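Local coordinates for protein citryl-spermidine/3,4-dihydroxybenzoyl-citryl-spermidine:spermidine ligase (Bacillus anthracis, PDB 3TO3) that catalyses the ATP-dependent condensation of spermidine with citryl-spermidine intermediates in the biosynthesis of the siderophore petrobactin, at residues Q127-F130 with K131-A135; E252-I255 with I256-A260; Q281-M284 with R285-R288. All blocks are in the same frame, centred on the assembly; numbering follows the deposited sequence. Where two conformers were deposited one is given.

Contact 1: residues Q127-F130 with K131-A135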
# COMPACT_ATOMS: atom_id res chain seq x y z
N GLN B 127 0.53 -4.29 12.62
CA GLN B 127 -0.77 -3.71 12.33
C GLN B 127 -1.84 -4.41 13.15
O GLN B 127 -2.81 -3.78 13.55
CB GLN B 127 -1.09 -3.77 10.84
CG GLN B 127 -0.31 -2.74 10.06
CD GLN B 127 -0.41 -1.36 10.66
OE1 GLN B 127 -1.50 -0.79 10.81
NE2 GLN B 127 0.72 -0.81 11.02
N THR B 128 -1.64 -5.70 13.43
CA THR B 128 -2.59 -6.47 14.24
C THR B 128 -2.60 -5.91 15.65
O THR B 128 -3.65 -5.55 16.18
CB THR B 128 -2.27 -8.00 14.23
OG1 THR B 128 -2.65 -8.53 12.96
CG2 THR B 128 -3.06 -8.75 15.31
N ILE B 129 -1.42 -5.82 16.25
CA ILE B 129 -1.26 -5.20 17.54
C ILE B 129 -1.91 -3.82 17.56
O ILE B 129 -2.63 -3.46 18.50
CB ILE B 129 0.24 -5.09 17.89
CG1 ILE B 129 0.80 -6.48 18.16
CG2 ILE B 129 0.49 -4.22 19.10
CD1 ILE B 129 2.21 -6.47 18.38
N PHE B 130 -1.67 -3.04 16.52
CA PHE B 130 -2.22 -1.70 16.48
C PHE B 130 -3.75 -1.68 16.42
O PHE B 130 -4.40 -1.02 17.23
CB PHE B 130 -1.63 -0.93 15.30
CG PHE B 130 -2.24 0.43 15.08
CD1 PHE B 130 -1.96 1.50 15.93
CD2 PHE B 130 -3.03 0.66 13.98
CE1 PHE B 130 -2.50 2.77 15.71
CE2 PHE B 130 -3.57 1.94 13.73
CZ PHE B 130 -3.31 2.99 14.61
N LYS B 131 -4.33 -2.40 15.46
CA LYS B 131 -5.77 -2.44 15.37
C LYS B 131 -6.45 -3.12 16.56
O LYS B 131 -7.55 -2.71 16.93
CB LYS B 131 -6.24 -3.07 14.06
CG LYS B 131 -6.31 -2.05 12.93
CD LYS B 131 -5.04 -2.07 12.07
CE LYS B 131 -5.22 -1.21 10.81
NZ LYS B 131 -4.13 -1.37 9.81
N ASP B 132 -5.84 -4.15 17.16
CA ASP B 132 -6.54 -4.82 18.22
C ASP B 132 -6.48 -4.03 19.54
O ASP B 132 -7.44 -4.05 20.32
CB ASP B 132 -6.15 -6.27 18.42
CG ASP B 132 -7.14 -7.00 19.36
OD1 ASP B 132 -8.38 -6.82 19.22
OD2 ASP B 132 -6.68 -7.75 20.24
N THR B 133 -5.38 -3.32 19.75
CA THR B 133 -5.25 -2.43 20.90
C THR B 133 -6.41 -1.42 20.97
O THR B 133 -6.98 -1.21 22.02
CB THR B 133 -3.93 -1.63 20.87
OG1 THR B 133 -2.83 -2.53 21.07
CG2 THR B 133 -3.93 -0.55 21.95
N ILE B 134 -6.76 -0.81 19.84
CA ILE B 134 -7.88 0.14 19.83
C ILE B 134 -9.20 -0.58 20.16
O ILE B 134 -10.04 -0.08 20.94
CB ILE B 134 -8.00 0.85 18.47
CG1 ILE B 134 -6.69 1.55 18.14
CG2 ILE B 134 -9.14 1.88 18.48
CD1 ILE B 134 -6.42 1.69 16.67
N ALA B 135 -9.39 -1.76 19.58
CA ALA B 135 -10.62 -2.49 19.90
C ALA B 135 -10.71 -2.91 21.40
O ALA B 135 -11.74 -2.71 22.03
CB ALA B 135 -10.81 -3.67 18.97

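Contact 2: residues E252-I255 with I256-A260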
# COMPACT_ATOMS: atom_id res chain seq x y z
N GLU B 252 -14.58 4.32 -2.81
CA GLU B 252 -13.79 5.53 -2.74
C GLU B 252 -12.28 5.32 -2.75
O GLU B 252 -11.55 6.24 -3.07
CB GLU B 252 -14.14 6.31 -1.49
CG GLU B 252 -15.47 6.99 -1.54
CD GLU B 252 -15.68 7.84 -0.30
OE1 GLU B 252 -16.09 7.28 0.73
OE2 GLU B 252 -15.42 9.07 -0.36
N ASN B 253 -11.82 4.21 -2.19
CA ASN B 253 -10.38 3.99 -2.11
C ASN B 253 -9.78 3.10 -3.16
O ASN B 253 -8.56 2.99 -3.27
CB ASN B 253 -9.97 3.60 -0.71
CG ASN B 253 -10.48 4.59 0.30
OD1 ASN B 253 -10.03 5.73 0.33
ND2 ASN B 253 -11.47 4.19 1.10
N PHE B 254 -10.65 2.44 -3.92
CA PHE B 254 -10.19 1.48 -4.90
C PHE B 254 -10.80 1.59 -6.30
O PHE B 254 -10.08 1.74 -7.30
CB PHE B 254 -10.14 0.05 -4.34
CG PHE B 254 -9.28 -0.85 -5.15
CD1 PHE B 254 -7.90 -0.86 -4.97
CD2 PHE B 254 -9.83 -1.66 -6.14
CE1 PHE B 254 -7.09 -1.69 -5.74
CE2 PHE B 254 -9.03 -2.48 -6.92
CZ PHE B 254 -7.66 -2.51 -6.72
N ILE B 255 -12.12 1.42 -6.38
CA ILE B 255 -12.81 1.52 -7.66
C ILE B 255 -12.59 2.87 -8.37
O ILE B 255 -12.12 2.90 -9.50
CB ILE B 255 -14.33 1.26 -7.56
CG1 ILE B 255 -14.63 0.04 -6.72
CG2 ILE B 255 -14.90 1.03 -8.96
CD1 ILE B 255 -13.95 -1.20 -7.22
N ILE B 256 -12.91 3.97 -7.71
CA ILE B 256 -12.82 5.27 -8.35
C ILE B 256 -11.42 5.50 -8.89
O ILE B 256 -11.26 6.04 -9.98
CB ILE B 256 -13.14 6.42 -7.38
CG1 ILE B 256 -14.61 6.43 -7.03
CG2 ILE B 256 -12.89 7.75 -8.04
CD1 ILE B 256 -15.08 7.74 -6.46
N SER B 257 -10.41 5.14 -8.12
CA SER B 257 -9.06 5.46 -8.54
C SER B 257 -8.51 4.46 -9.56
O SER B 257 -7.68 4.83 -10.37
CB SER B 257 -8.11 5.59 -7.36
OG SER B 257 -8.10 4.40 -6.61
N ASN B 258 -8.90 3.19 -9.46
CA ASN B 258 -8.40 2.19 -10.42
C ASN B 258 -9.26 1.88 -11.66
O ASN B 258 -8.87 1.11 -12.53
CB ASN B 258 -8.10 0.88 -9.69
CG ASN B 258 -6.95 1.02 -8.70
OD1 ASN B 258 -7.15 1.25 -7.51
ND2 ASN B 258 -5.74 0.82 -9.18
N TYR B 259 -10.50 2.33 -11.64
CA TYR B 259 -11.43 2.22 -12.75
C TYR B 259 -11.68 3.45 -13.57
O TYR B 259 -12.75 3.54 -14.18
CB TYR B 259 -12.72 1.51 -12.41
CG TYR B 259 -12.57 0.10 -11.90
CD1 TYR B 259 -11.91 -0.17 -10.70
CD2 TYR B 259 -13.15 -0.96 -12.58
CE1 TYR B 259 -11.82 -1.47 -10.21
CE2 TYR B 259 -13.09 -2.26 -12.09
CZ TYR B 259 -12.43 -2.52 -10.91
OH TYR B 259 -12.37 -3.81 -10.44
N ALA B 260 -10.87 4.48 -13.37
CA ALA B 260 -11.15 5.74 -14.04
C ALA B 260 -11.50 5.54 -15.51
O ALA B 260 -12.38 6.19 -16.04
CB ALA B 260 -9.95 6.70 -13.92

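Contact 3: residues Q281-M284 with R285-R288. With ATP (adenosine-5'-triphosphate), chain E.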
# COMPACT_ATOMS: atom_id res chain seq x y z
N GLN B 281 -20.22 -7.62 9.67
CA GLN B 281 -20.00 -8.77 10.56
C GLN B 281 -18.50 -8.99 10.84
O GLN B 281 -17.67 -8.17 10.47
CB GLN B 281 -20.59 -10.02 9.93
CG GLN B 281 -22.05 -9.86 9.57
CD GLN B 281 -22.71 -11.16 9.14
OE1 GLN B 281 -22.32 -11.76 8.13
NE2 GLN B 281 -23.72 -11.61 9.90
N GLN B 282 -18.16 -10.11 11.48
CA GLN B 282 -16.76 -10.42 11.78
C GLN B 282 -15.89 -10.41 10.54
O GLN B 282 -14.70 -10.16 10.63
CB GLN B 282 -16.64 -11.81 12.39
CG GLN B 282 -16.96 -11.88 13.88
CD GLN B 282 -16.84 -13.30 14.43
OE1 GLN B 282 -15.91 -13.60 15.17
NE2 GLN B 282 -17.78 -14.19 14.04
N SER B 283 -16.49 -10.68 9.38
CA SER B 283 -15.77 -10.79 8.11
C SER B 283 -15.44 -9.42 7.53
O SER B 283 -14.47 -9.26 6.77
CB SER B 283 -16.54 -11.69 7.12
OG SER B 283 -16.98 -11.03 5.94
N MSE B 284 -16.29 -8.45 7.84
CA MSE B 284 -16.16 -7.05 7.42
C MSE B 284 -16.47 -6.73 5.95
O MSE B 284 -16.89 -5.61 5.66
CB MSE B 284 -14.78 -6.53 7.71
CG MSE B 284 -14.62 -6.21 9.17
SE MSE B 284 -12.96 -5.32 9.43
CE MSE B 284 -13.29 -3.80 8.25
N ARG B 285 -16.41 -7.70 5.05
CA ARG B 285 -16.88 -7.48 3.69
C ARG B 285 -18.29 -8.07 3.57
O ARG B 285 -18.93 -7.98 2.53
CB ARG B 285 -15.91 -8.03 2.64
CG ARG B 285 -15.57 -9.47 2.88
CD ARG B 285 -14.88 -10.09 1.70
NE ARG B 285 -14.53 -11.47 1.98
CZ ARG B 285 -14.01 -12.31 1.09
NH1 ARG B 285 -13.80 -11.90 -0.15
NH2 ARG B 285 -13.71 -13.56 1.45
N THR B 286 -18.75 -8.67 4.64
CA THR B 286 -20.11 -9.21 4.68
C THR B 286 -20.97 -8.32 5.55
O THR B 286 -20.69 -8.15 6.71
CB THR B 286 -20.13 -10.60 5.30
OG1 THR B 286 -19.25 -11.46 4.55
CG2 THR B 286 -21.57 -11.16 5.26
N LEU B 287 -22.03 -7.78 4.98
CA LEU B 287 -22.80 -6.76 5.65
C LEU B 287 -24.24 -7.23 5.86
O LEU B 287 -24.87 -7.79 4.94
CB LEU B 287 -22.77 -5.48 4.82
CG LEU B 287 -21.38 -5.04 4.36
CD1 LEU B 287 -21.47 -3.99 3.25
CD2 LEU B 287 -20.60 -4.48 5.51
N ARG B 288 -24.75 -7.02 7.07
CA ARG B 288 -26.13 -7.31 7.39
C ARG B 288 -26.96 -6.05 7.22
O ARG B 288 -26.46 -4.93 7.35
CB ARG B 288 -26.28 -7.87 8.81
CG ARG B 288 -25.72 -7.00 9.91
CD ARG B 288 -26.10 -7.50 11.31
NE ARG B 288 -27.08 -6.63 11.96
CZ ARG B 288 -26.80 -5.79 12.94
NH1 ARG B 288 -25.56 -5.71 13.42
NH2 ARG B 288 -27.76 -5.05 13.46
PB ATP E . -15.57 -14.33 4.74
O1B ATP E . -15.69 -12.91 4.26
O2B ATP E . -15.09 -15.21 3.61
O3B ATP E . -16.96 -14.82 5.29
PA ATP E . -13.08 -14.04 5.78
O1A ATP E . -12.94 -13.04 4.66
O2A ATP E . -12.25 -15.31 5.56
O3A ATP E . -14.57 -14.44 5.94
O5' ATP E . -12.60 -13.33 7.10
C5' ATP E . -13.13 -13.67 8.32
C4' ATP E . -12.40 -13.27 9.48
O4' ATP E . -12.81 -14.08 10.63
C3' ATP E . -10.95 -13.54 9.29
O3' ATP E . -10.24 -12.37 9.40
C2' ATP E . -10.60 -14.49 10.36
O2' ATP E . -9.34 -14.24 10.84
C1' ATP E . -11.64 -14.21 11.38
N9 ATP E . -11.77 -15.20 12.42
C8 ATP E . -11.77 -14.91 13.73
N7 ATP E . -11.91 -16.06 14.41
C5 ATP E . -12.01 -17.08 13.53
C6 ATP E . -12.16 -18.47 13.68
N6 ATP E . -12.25 -19.03 15.00
N1 ATP E . -12.23 -19.25 12.58
C2 ATP E . -12.14 -18.70 11.35
N3 ATP E . -11.98 -17.37 11.17
C4 ATP E . -11.91 -16.54 12.24

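Contact 1: residues Q127-F130 with K131-A135
Gln127 and Lys131, one helical turn apart, meet through both backbone and side chain. Lys131 N gives a nearly straight hydrogen bond to Gln127 O at 2.8 Å, while Lys131 NZ reaches Gln127 OE1 at 2.9 Å, lying in the plane of the amide carbonyl, where a lone pair of OE1 points. The lysine chain bends at its second torsion (chi2 96°), which brings Lys131 CD against Gln127 O (3.2 Å) and the ammonium back along the helix. Backbone oxygens of Ala169, Arg170 and Phe173 also accept from this buried NZ, and together with Gln127 OE1 they probably offset its charge. A second tight point is Ile129 O, which takes Thr133 OG1 (2.7 Å) and Thr133 N (3.0 Å) from opposite faces of its plane. The apolar flank is looser, although it too is buried rather than facing solvent: Ile134 CD1 sits over one face of the Phe130 ring, 4.1 Å from the centroid and displaced toward the rim. Within helix 115-138 these side chains fan out to different neighbours. Phe130 and Ile134 pack on helices 6-15 and 175-181, Ile129 and Thr133 on helix 18-37, and Phe130 also touches Ile256 of the second subunit.

Contact 2: residues E252-I255 with I256-A260
Ile255 lies against the Tyr259 ring, its CG2 over one face at 4.1 Å from the centroid, a CH-pi contact 29° off the ring normal. Its other branch continues past the ring rim, with Ile255 CD1 3.7 Å from Tyr259 CE1. Tyr259 CG stands anti to its carbonyl carbon (chi1 -59°), folding the ring back along the helix end toward this isoleucine. The Phe254 ring, by contrast, has the side-chain amide group of Asn258 over one face, toward the rim and tilted 31° to it; it meets Tyr259 more loosely, Phe254 CE2 to Tyr259 CE1 being 4.4 Å. Backbone bonds join the same two pairs: Asn258 N to Phe254 O at 2.9 Å and Tyr259 N to Ile255 O at 2.7 Å. Tyr259 is the first residue to leave helical geometry and also the N-cap position of the next helix, so the contact marks the junction of helices 248-258 and 260-264. Ser257 OG bonds Gln174 of the second subunit, and Ser257 O accepts from Gln127 NE2 of that subunit. Ile255 and Tyr259 rest on the loop around Thr362, Ser365 and Leu366, while Ile256 packs on Ile11 in helix 6-15 of the second subunit.

Contact 3: residues Q281-M284 with R285-R288
The phosphate-binding part of the ATP pocket is formed in part by a short connection between two antiparallel strands, where Ser283 and Arg285 both hold the beta-phosphate. Oxygen O1B of ATP is gripped twice, by Ser283 OG at 2.8 Å and by Arg285 NE at 2.9 Å, with O1B at the edge of the guanidinium, near its plane. Arg285 NH2 adds a bond to ATP O2B at 3.0 Å and a weak one to the alpha-phosphate oxygen O1A; the arginine thus holds the beta-phosphate, only weakly reaches the alpha-phosphate, and probably offsets their negative charge. Its CG stands between the backbone N and the carbonyl carbon (chi1 53°), and the chain then runs extended to NE, bringing the guanidinium edge-on to the phosphate. Behind this first shell, Thr286 OG1 lies 2.7 Å from Ser283 OG, a hydroxyl pair placed to orient the serine from the second shell. A type I beta turn from Gln281 to Met284 shapes the loop, and a straight bond from Gln281 N to Thr286 O (3.0 Å) closes it. Lys299, Arg311 and Tyr391 also hydrogen-bond ATP, and NH1 of Arg285 makes weak bonds to Arg311 O and Thr312 O. The loop joins strands 278-280 and 286-289 as a hairpin; strand 297-306 pairs with the second of these, and helix 150-156 packs against Gln281 and Arg288.

Overall arrangement
Followed from the N terminus, the three contacts come in series, and none nests in or crosses another. Contact 1 joins successive turns of helix 115-138, contact 2 lies at the C-terminal end of helix 248-258, and only contact 3 closes a loop, that of the hairpin between strands 278-280 and 286-289. Their centres lie about 27 Å (1 and 2), 18 Å (1 and 3) and 21 Å (2 and 3) apart, and none touches another within the chain. Contacts 1 and 2 both reach the second subunit, where helix 115-138 of one copy meets helix 248-258 of the other. Contact 3 joins a hairpin of the mixed sheet to the nucleotide, without touching the partner chain.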